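Local coordinates for protein ADP-ribosylating toxin CARDS (Mycoplasma pneumoniae, PDB 4TLV) that transfers the ADP-ribosyl group of NAD(+) to target proteins as a mono-ADP-ribosylating toxin and causes vacuoles to form in mammalian cells, at residues M103-V108 with K525-R530; M289-P294 with F300-N305; H545-C548 with Q553-K556. One frame throughout, in Å; residues are numbered along the deposited sequence.

Interaction 1: residues M103-V108 with K525-R530; sequences MRQRQV and KWYFSR
Arg-104 lies with the root of its side chain over one face of the Tyr-527 ring. Its CB does most of the touching. It sits 3.4 Å from Tyr-527 CZ and makes a CH-pi contact, 24° off the ring normal and offset toward the rim. CG comes next and meets Tyr-527 CE1 and CD1, both at 3.9 Å. The chain then bends at chi2 (-49°) and chi3 (-57°), which turns the guanidinium away from the ring. At the tip, NH1 bonds Gln-119 OE1 of the ADP-ribosyltransferase domain and NH2 bonds the backbone O of Tyr-549 in D3. The contact thus joins two domains: the end of helix 92-104 in the mART domain meets strand 526-529 of the C-terminal beta-trefoil. The helix closes in a Schellman motif, with Arg-106 at positive phi. Gln-105, one residue before it, sends CG to the edge of the Tyr-527 ring, 3.5 Å from Tyr-527 OH. That hydroxyl is hydrogen-bonded to Asn-552 OD1, and Asn-552 ND2 also bonds Arg-104 O. Further along, Gln-105 NE2 lies 3.4 Å from Ser-529 OG, and both atoms bond Asp-101 OD1.

Interaction 2: residues M289-P294 with F300-N305; sequences MLQADP and FLVEVN
Phe-300 pairs with Gln-291 by two backbone hydrogen bonds in an antiparallel beta hairpin of the D2 beta-trefoil. Strands 287-293 and 298-303 form its arms. Phe-300 N bonds Gln-291 O at 2.9 Å, and Gln-291 N bonds Phe-300 O at the same length. The Phe-300 CG is wedged between its own backbone N and carbonyl carbon (chi1 48°), which swings the ring across toward strand 287-293. Gln-291 O then stands over the centre of one ring face, while Gln-291 CB packs 3.7 Å from Phe-300 CE2. Leu-301 faces Leu-290 in a non-hydrogen-bonded pair on the other side of the sheet. Their contact is slight, with Leu-301 CD2 4.3 Å from Leu-290 CD1, but both side chains also pack on Leu-279 of strand 278-281. Val-302 closes the next hydrogen-bonded pair, with Met-289. Met-289 N reaches Val-302 O at 2.8 Å in a nearly straight bond (N-H...O 168°), and Val-302 N returns to Met-289 O. Val-302 and Gln-291 share the Phe-300 face of the sheet. The Gln-291 chain is extended and stands out from that face, and its OE1 lies 3.4 Å from Val-302 CG2 and 3.6 Å from Phe-300 CE2. Val-304, past the end of the strand, crosses the Met-289 side chain at about a right angle, and Val-304 CG2 touches Met-289 CG at 4.0 Å.

Interaction 3: residues H545-C548 with Q553-K556; sequences HIRC and QQLK
Ile-546 and Leu-555 lie side by side and point the same way, Ile-546 CB to Leu-555 CB at 4.0 Å. This is the closely packed apolar part of the contact. The backbone beside them is held by Leu-555 N to Ile-546 O and Cys-548 N to Gln-553 O, both 2.8 Å. The segments belong to strands 543-548 and 554-558 of the D3 beta-trefoil. They are bridged once, Arg-547 with Gln-554, and run roughly antiparallel, with 131° between their directions. Ile-546 also packs on Phe-528 and Ile-582, and Leu-555 on Trp-567. The polar side holds the partly exposed His-545 and Arg-547, and there a water mediates part of the contact. It accepts from Ile-546 N and Gln-554 NE2 and donates to Leu-555 O. Gln-554 runs out fully extended, its CG anti to the backbone N (chi1 -171°). This carries the amide across to strand 543-548. There Gln-554 NE2 stands over one face of the His-545 ring, 3.5 Å from His-545 CG, and CD lies over a face of the Arg-547 guanidinium. Those two groups are tied to Asp-531 OD2, through His-545 ND1 and Arg-547 NH1. The water thus serves a backbone N, a backbone O and the Gln-554 amide together, linking Ile-546 N to Leu-555 O, which do not bond each other directly.

Overall arrangement
Interactions 1 and 3 are neighbours, with centres about 10 Å apart. Strands 526-529 and 543-548 are adjacent in one D3 sheet, joined by Ser-529 N to His-545 O (2.8 Å) and Tyr-527 N to Arg-547 O (2.9 Å). Strand 526-529 meets the mART domain; strand 543-548 lies beside it, and its Arg-547 also touches Gln-105 (Arg-547 NH1 to Gln-105 NE2 3.4 Å). Asp-531 connects them further, since it bonds Gln-105, His-545 and Arg-547. Interaction 2 stands apart in D2, its centre about 46 Å from that of interaction 1 and 45 Å from that of interaction 3. It is a local hairpin, whereas interaction 1 joins residues over 400 positions apart. A glycerol near Arg-104 probably comes from the crystallisation liquor.

Interaction 1: residues M103-V108 with K525-R530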
loop_
_atom_site.group_PDB
_atom_site.type_symbol
_atom_site.label_atom_id
_atom_site.label_comp_id
_atom_site.label_asym_id
_atom_site.label_seq_id
_atom_site.Cartn_x
_atom_site.Cartn_y
_atom_site.Cartn_z
ATOM N N MET A 103 -14.465 13.919 11.256
ATOM C CA MET A 103 -13.848 15.197 11.593
ATOM C C MET A 103 -14.208 16.303 10.602
ATOM O O MET A 103 -14.488 17.426 11.010
ATOM C CB MET A 103 -12.326 15.065 11.744
ATOM C CG MET A 103 -11.926 14.214 12.946
ATOM S SD MET A 103 -10.154 14.259 13.259
ATOM C CE MET A 103 -9.520 13.902 11.625
ATOM N N ARG A 104 -14.208 16.000 9.305
ATOM C CA ARG A 104 -14.540 17.026 8.321
ATOM C C ARG A 104 -16.021 17.410 8.399
ATOM O O ARG A 104 -16.380 18.543 8.098
ATOM C CB ARG A 104 -14.228 16.579 6.891
ATOM C CG ARG A 104 -12.750 16.321 6.595
ATOM C CD ARG A 104 -11.822 17.455 7.045
ATOM N NE ARG A 104 -12.140 18.769 6.464
ATOM C CZ ARG A 104 -11.425 19.869 6.692
ATOM N NH1 ARG A 104 -10.353 19.810 7.464
ATOM N NH2 ARG A 104 -11.774 21.031 6.146
ATOM N N GLN A 105 -16.877 16.456 8.766
ATOM C CA GLN A 105 -18.316 16.724 8.850
ATOM C C GLN A 105 -18.667 17.292 10.221
ATOM O O GLN A 105 -19.834 17.544 10.509
ATOM C CB GLN A 105 -19.145 15.455 8.572
ATOM C CG GLN A 105 -18.969 14.863 7.166
ATOM C CD GLN A 105 -20.180 14.058 6.705
ATOM O OE1 GLN A 105 -21.289 14.588 6.620
ATOM N NE2 GLN A 105 -19.970 12.778 6.390
ATOM N N ARG A 106 -17.655 17.462 11.069
ATOM C CA ARG A 106 -17.810 18.038 12.406
ATOM C C ARG A 106 -18.634 17.179 13.383
ATOM O O ARG A 106 -19.486 17.686 14.116
ATOM C CB ARG A 106 -18.370 19.470 12.299
ATOM C CG ARG A 106 -17.457 20.394 11.493
ATOM C CD ARG A 106 -18.158 21.676 11.046
ATOM N NE ARG A 106 -17.231 22.568 10.352
ATOM C CZ ARG A 106 -16.081 22.995 10.872
ATOM N NH1 ARG A 106 -15.718 22.609 12.093
ATOM N NH2 ARG A 106 -15.290 23.809 10.176
ATOM N N GLN A 107 -18.348 15.883 13.422
ATOM C CA GLN A 107 -19.095 14.967 14.276
ATOM C C GLN A 107 -18.180 14.328 15.296
ATOM O O GLN A 107 -18.375 13.188 15.714
ATOM C CB GLN A 107 -19.809 13.918 13.419
ATOM C CG GLN A 107 -20.759 14.555 12.404
ATOM C CD GLN A 107 -21.262 13.589 11.337
ATOM O OE1 GLN A 107 -21.029 12.385 11.410
ATOM N NE2 GLN A 107 -21.964 14.123 10.341
ATOM N N VAL A 108 -17.167 15.070 15.706
ATOM C CA VAL A 108 -16.216 14.549 16.668
ATOM C C VAL A 108 -16.090 15.476 17.875
ATOM O O VAL A 108 -16.072 16.696 17.739
ATOM C CB VAL A 108 -14.821 14.360 16.022
ATOM C CG1 VAL A 108 -13.753 14.155 17.096
ATOM C CG2 VAL A 108 -14.845 13.186 15.021
ATOM N N LYS A 525 -9.261 19.722 -2.587
ATOM C CA LYS A 525 -9.225 18.620 -1.609
ATOM C C LYS A 525 -10.580 17.950 -1.375
ATOM O O LYS A 525 -11.585 18.630 -1.143
ATOM C CB LYS A 525 -8.634 19.111 -0.281
ATOM C CG LYS A 525 -7.229 19.687 -0.436
ATOM C CD LYS A 525 -6.555 19.861 0.899
ATOM C CE LYS A 525 -5.090 20.258 0.695
ATOM N NZ LYS A 525 -4.466 20.538 2.005
ATOM N N TRP A 526 -10.588 16.614 -1.402
ATOM C CA TRP A 526 -11.817 15.832 -1.284
ATOM C C TRP A 526 -11.649 14.690 -0.285
ATOM O O TRP A 526 -10.535 14.233 -0.031
ATOM C CB TRP A 526 -12.210 15.259 -2.646
ATOM C CG TRP A 526 -12.350 16.302 -3.684
ATOM C CD1 TRP A 526 -11.352 16.841 -4.449
ATOM C CD2 TRP A 526 -13.555 16.968 -4.064
ATOM N NE1 TRP A 526 -11.866 17.805 -5.283
ATOM C CE2 TRP A 526 -13.219 17.898 -5.074
ATOM C CE3 TRP A 526 -14.889 16.866 -3.656
ATOM C CZ2 TRP A 526 -14.172 18.721 -5.684
ATOM C CZ3 TRP A 526 -15.844 17.687 -4.270
ATOM C CH2 TRP A 526 -15.475 18.602 -5.266
ATOM N N TYR A 527 -12.762 14.229 0.277
ATOM C CA TYR A 527 -12.730 13.052 1.145
ATOM C C TYR A 527 -13.962 12.190 0.925
ATOM O O TYR A 527 -14.976 12.655 0.389
ATOM C CB TYR A 527 -12.593 13.452 2.619
ATOM C CG TYR A 527 -13.782 14.217 3.151
ATOM C CD1 TYR A 527 -13.911 15.586 2.930
ATOM C CD2 TYR A 527 -14.780 13.570 3.874
ATOM C CE1 TYR A 527 -15.015 16.293 3.427
ATOM C CE2 TYR A 527 -15.881 14.262 4.372
ATOM C CZ TYR A 527 -15.990 15.621 4.142
ATOM O OH TYR A 527 -17.085 16.302 4.636
ATOM N N PHE A 528 -13.863 10.923 1.320
ATOM C CA PHE A 528 -14.930 9.954 1.096
ATOM C C PHE A 528 -15.724 9.735 2.381
ATOM O O PHE A 528 -15.160 9.808 3.482
ATOM C CB PHE A 528 -14.336 8.621 0.616
ATOM C CG PHE A 528 -13.556 8.741 -0.672
ATOM C CD1 PHE A 528 -12.244 9.196 -0.662
ATOM C CD2 PHE A 528 -14.145 8.404 -1.886
ATOM C CE1 PHE A 528 -11.523 9.323 -1.846
ATOM C CE2 PHE A 528 -13.437 8.526 -3.081
ATOM C CZ PHE A 528 -12.126 8.988 -3.062
ATOM N N SER A 529 -17.024 9.479 2.228
ATOM C CA SER A 529 -17.940 9.282 3.363
ATOM C C SER A 529 -18.797 8.057 3.159
ATOM O O SER A 529 -19.370 7.869 2.088
ATOM C CB SER A 529 -18.897 10.475 3.523
ATOM O OG SER A 529 -18.193 11.687 3.675
ATOM N N ARG A 530 -18.917 7.237 4.198
ATOM C CA ARG A 530 -19.798 6.082 4.153
ATOM C C ARG A 530 -21.244 6.478 4.467
ATOM O O ARG A 530 -22.171 5.896 3.932
ATOM C CB ARG A 530 -19.316 4.988 5.135
ATOM C CG ARG A 530 -17.934 4.399 4.791
ATOM C CD ARG A 530 -17.410 3.537 5.943
ATOM N NE ARG A 530 -18.313 2.409 6.190
ATOM C CZ ARG A 530 -18.217 1.221 5.597
ATOM N NH1 ARG A 530 -17.228 0.976 4.741
ATOM N NH2 ARG A 530 -19.098 0.271 5.879
#

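Interaction 2: residues M289-P294 with F300-N305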
loop_
_atom_site.group_PDB
_atom_site.type_symbol
_atom_site.label_atom_id
_atom_site.label_comp_id
_atom_site.label_asym_id
_atom_site.label_seq_id
_atom_site.Cartn_x
_atom_site.Cartn_y
_atom_site.Cartn_z
ATOM N N MET A 289 19.992 -5.749 -19.102
ATOM C CA MET A 289 19.618 -4.623 -18.272
ATOM C C MET A 289 18.146 -4.319 -18.501
ATOM O O MET A 289 17.683 -4.226 -19.644
ATOM C CB MET A 289 20.442 -3.398 -18.631
ATOM C CG MET A 289 21.908 -3.519 -18.256
ATOM S SD MET A 289 22.830 -2.126 -18.905
ATOM C CE MET A 289 22.890 -2.491 -20.650
ATOM N N LEU A 290 17.422 -4.158 -17.401
ATOM C CA LEU A 290 16.043 -3.712 -17.438
ATOM C C LEU A 290 16.002 -2.238 -17.822
ATOM O O LEU A 290 16.759 -1.434 -17.265
ATOM C CB LEU A 290 15.425 -3.891 -16.056
ATOM C CG LEU A 290 13.944 -3.562 -15.930
ATOM C CD1 LEU A 290 13.113 -4.566 -16.756
ATOM C CD2 LEU A 290 13.546 -3.602 -14.459
ATOM N N GLN A 291 15.131 -1.876 -18.764
ATOM C CA GLN A 291 14.983 -0.475 -19.143
ATOM C C GLN A 291 13.517 -0.152 -19.423
ATOM O O GLN A 291 12.722 -1.051 -19.665
ATOM C CB GLN A 291 15.853 -0.159 -20.373
ATOM C CG GLN A 291 17.340 -0.271 -20.084
ATOM C CD GLN A 291 18.201 0.080 -21.250
ATOM O OE1 GLN A 291 17.706 0.385 -22.327
ATOM N NE2 GLN A 291 19.517 0.040 -21.045
ATOM N N ALA A 292 13.150 1.125 -19.376
ATOM C CA ALA A 292 11.754 1.496 -19.628
ATOM C C ALA A 292 11.634 2.902 -20.196
ATOM O O ALA A 292 12.505 3.744 -19.991
ATOM C CB ALA A 292 10.888 1.330 -18.349
ATOM N N ASP A 293 10.550 3.161 -20.919
ATOM C CA ASP A 293 10.413 4.432 -21.628
ATOM C C ASP A 293 9.065 5.064 -21.315
ATOM O O ASP A 293 8.036 4.542 -21.717
ATOM C CB ASP A 293 10.531 4.208 -23.142
ATOM C CG ASP A 293 10.561 5.528 -23.939
ATOM O OD1 ASP A 293 10.080 6.561 -23.428
ATOM O OD2 ASP A 293 11.079 5.536 -25.073
ATOM N N PRO A 294 9.059 6.193 -20.594
ATOM C CA PRO A 294 7.767 6.796 -20.214
ATOM C C PRO A 294 7.007 7.387 -21.396
ATOM O O PRO A 294 5.832 7.718 -21.246
ATOM C CB PRO A 294 8.159 7.939 -19.270
ATOM C CG PRO A 294 9.591 7.714 -18.933
ATOM C CD PRO A 294 10.202 6.954 -20.073
ATOM N N PHE A 300 11.450 -3.117 -21.283
ATOM C CA PHE A 300 12.149 -4.071 -22.132
ATOM C C PHE A 300 13.539 -4.388 -21.617
ATOM O O PHE A 300 14.028 -3.767 -20.671
ATOM C CB PHE A 300 12.234 -3.528 -23.555
ATOM C CG PHE A 300 12.708 -2.125 -23.622
ATOM C CD1 PHE A 300 11.813 -1.073 -23.548
ATOM C CD2 PHE A 300 14.058 -1.842 -23.737
ATOM C CE1 PHE A 300 12.264 0.249 -23.605
ATOM C CE2 PHE A 300 14.505 -0.537 -23.796
ATOM C CZ PHE A 300 13.610 0.508 -23.721
ATOM N N LEU A 301 14.180 -5.349 -22.273
ATOM C CA LEU A 301 15.483 -5.846 -21.852
ATOM C C LEU A 301 16.498 -5.585 -22.955
ATOM O O LEU A 301 16.211 -5.795 -24.133
ATOM C CB LEU A 301 15.390 -7.356 -21.603
ATOM C CG LEU A 301 14.349 -7.855 -20.605
ATOM C CD1 LEU A 301 14.030 -9.330 -20.846
ATOM C CD2 LEU A 301 14.851 -7.639 -19.193
ATOM N N VAL A 302 17.680 -5.125 -22.567
ATOM C CA VAL A 302 18.762 -4.870 -23.502
ATOM C C VAL A 302 19.933 -5.736 -23.082
ATOM O O VAL A 302 20.357 -5.695 -21.921
ATOM C CB VAL A 302 19.163 -3.389 -23.478
ATOM C CG1 VAL A 302 20.434 -3.144 -24.295
ATOM C CG2 VAL A 302 18.006 -2.527 -23.975
ATOM N N GLU A 303 20.449 -6.540 -24.009
ATOM C CA GLU A 303 21.513 -7.476 -23.642
ATOM C C GLU A 303 22.823 -6.746 -23.371
ATOM O O GLU A 303 23.170 -5.795 -24.072
ATOM C CB GLU A 303 21.712 -8.553 -24.709
ATOM C CG GLU A 303 22.779 -9.562 -24.332
ATOM C CD GLU A 303 22.782 -10.790 -25.233
ATOM O OE1 GLU A 303 22.000 -10.822 -26.204
ATOM O OE2 GLU A 303 23.566 -11.725 -24.958
ATOM N N VAL A 304 23.548 -7.197 -22.354
ATOM C CA VAL A 304 24.793 -6.554 -21.942
ATOM C C VAL A 304 25.977 -6.815 -22.878
ATOM O O VAL A 304 26.538 -5.877 -23.452
ATOM C CB VAL A 304 25.203 -6.982 -20.519
ATOM C CG1 VAL A 304 26.570 -6.403 -20.162
ATOM C CG2 VAL A 304 24.151 -6.554 -19.509
ATOM N N ASN A 305 26.368 -8.082 -23.008
ATOM C CA ASN A 305 27.569 -8.454 -23.771
ATOM C C ASN A 305 28.878 -8.084 -23.067
ATOM O O ASN A 305 29.962 -8.189 -23.645
ATOM C CB ASN A 305 27.543 -7.849 -25.179
ATOM C CG ASN A 305 26.501 -8.495 -26.068
ATOM O OD1 ASN A 305 26.429 -9.721 -26.163
ATOM N ND2 ASN A 305 25.690 -7.673 -26.732
#

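Interaction 3: residues H545-C548 with Q553-K556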
loop_
_atom_site.group_PDB
_atom_site.type_symbol
_atom_site.label_atom_id
_atom_site.label_comp_id
_atom_site.label_asym_id
_atom_site.label_seq_id
_atom_site.Cartn_x
_atom_site.Cartn_y
_atom_site.Cartn_z
ATOM N N HIS A 545 -20.164 8.601 -0.651
ATOM C CA HIS A 545 -20.352 10.022 -0.902
ATOM C C HIS A 545 -18.974 10.692 -0.938
ATOM O O HIS A 545 -18.038 10.235 -0.283
ATOM C CB HIS A 545 -21.230 10.655 0.183
ATOM C CG HIS A 545 -22.644 10.160 0.167
ATOM N ND1 HIS A 545 -23.436 10.117 1.294
ATOM C CD2 HIS A 545 -23.394 9.651 -0.840
ATOM C CE1 HIS A 545 -24.622 9.620 0.979
ATOM N NE2 HIS A 545 -24.623 9.331 -0.310
ATOM N N ILE A 546 -18.853 11.763 -1.713
ATOM C CA ILE A 546 -17.593 12.499 -1.813
ATOM C C ILE A 546 -17.852 13.975 -1.535
ATOM O O ILE A 546 -18.754 14.564 -2.118
ATOM C CB ILE A 546 -16.924 12.301 -3.203
ATOM C CG1 ILE A 546 -16.622 10.813 -3.429
ATOM C CG2 ILE A 546 -15.646 13.143 -3.313
ATOM C CD1 ILE A 546 -16.061 10.482 -4.801
ATOM N N ARG A 547 -17.084 14.554 -0.621
ATOM C CA ARG A 547 -17.257 15.953 -0.237
ATOM C C ARG A 547 -15.937 16.710 -0.308
ATOM O O ARG A 547 -14.864 16.130 -0.145
ATOM C CB ARG A 547 -17.815 16.056 1.180
ATOM C CG ARG A 547 -19.256 15.564 1.305
ATOM C CD ARG A 547 -19.816 15.764 2.710
ATOM N NE ARG A 547 -21.235 15.398 2.751
ATOM C CZ ARG A 547 -21.688 14.164 2.930
ATOM N NH1 ARG A 547 -20.836 13.152 3.092
ATOM N NH2 ARG A 547 -22.993 13.935 2.950
ATOM N N CYS A 548 -16.027 18.016 -0.522
ATOM C CA CYS A 548 -14.857 18.872 -0.615
ATOM C C CYS A 548 -14.486 19.403 0.775
ATOM O O CYS A 548 -15.364 19.765 1.562
ATOM C CB CYS A 548 -15.161 20.018 -1.594
ATOM S SG CYS A 548 -13.887 21.261 -1.731
ATOM N N GLN A 553 -18.949 20.832 0.373
ATOM C CA GLN A 553 -19.712 20.742 -0.865
ATOM C C GLN A 553 -19.677 19.315 -1.348
ATOM O O GLN A 553 -18.604 18.689 -1.346
ATOM C CB GLN A 553 -19.101 21.648 -1.940
ATOM C CG GLN A 553 -19.014 23.122 -1.550
ATOM C CD GLN A 553 -17.704 23.512 -0.865
ATOM O OE1 GLN A 553 -17.006 22.687 -0.264
ATOM N NE2 GLN A 553 -17.368 24.788 -0.960
ATOM N N GLN A 554 -20.834 18.805 -1.772
ATOM C CA GLN A 554 -20.974 17.395 -2.110
ATOM C C GLN A 554 -20.986 17.107 -3.608
ATOM O O GLN A 554 -21.755 17.695 -4.380
ATOM C CB GLN A 554 -22.223 16.780 -1.460
ATOM C CG GLN A 554 -22.271 15.265 -1.629
ATOM C CD GLN A 554 -23.458 14.615 -0.925
ATOM O OE1 GLN A 554 -24.214 15.280 -0.210
ATOM N NE2 GLN A 554 -23.618 13.306 -1.121
ATOM N N LEU A 555 -20.126 16.179 -4.010
ATOM C CA LEU A 555 -20.046 15.750 -5.405
ATOM C C LEU A 555 -21.266 14.919 -5.774
ATOM O O LEU A 555 -21.594 13.949 -5.088
ATOM C CB LEU A 555 -18.774 14.917 -5.628
ATOM C CG LEU A 555 -18.382 14.647 -7.076
ATOM C CD1 LEU A 555 -18.033 15.986 -7.765
ATOM C CD2 LEU A 555 -17.215 13.680 -7.158
ATOM N N LYS A 556 -21.933 15.291 -6.867
ATOM C CA LYS A 556 -23.032 14.500 -7.402
ATOM C C LYS A 556 -23.050 14.529 -8.928
ATOM O O LYS A 556 -22.294 15.282 -9.548
ATOM C CB LYS A 556 -24.381 15.003 -6.867
ATOM C CG LYS A 556 -24.500 14.997 -5.358
ATOM C CD LYS A 556 -25.956 15.199 -4.934
ATOM C CE LYS A 556 -26.060 15.619 -3.478
ATOM N NZ LYS A 556 -27.476 15.925 -3.113
HETATM O O HOH W 1 -21.524 12.189 -3.010
#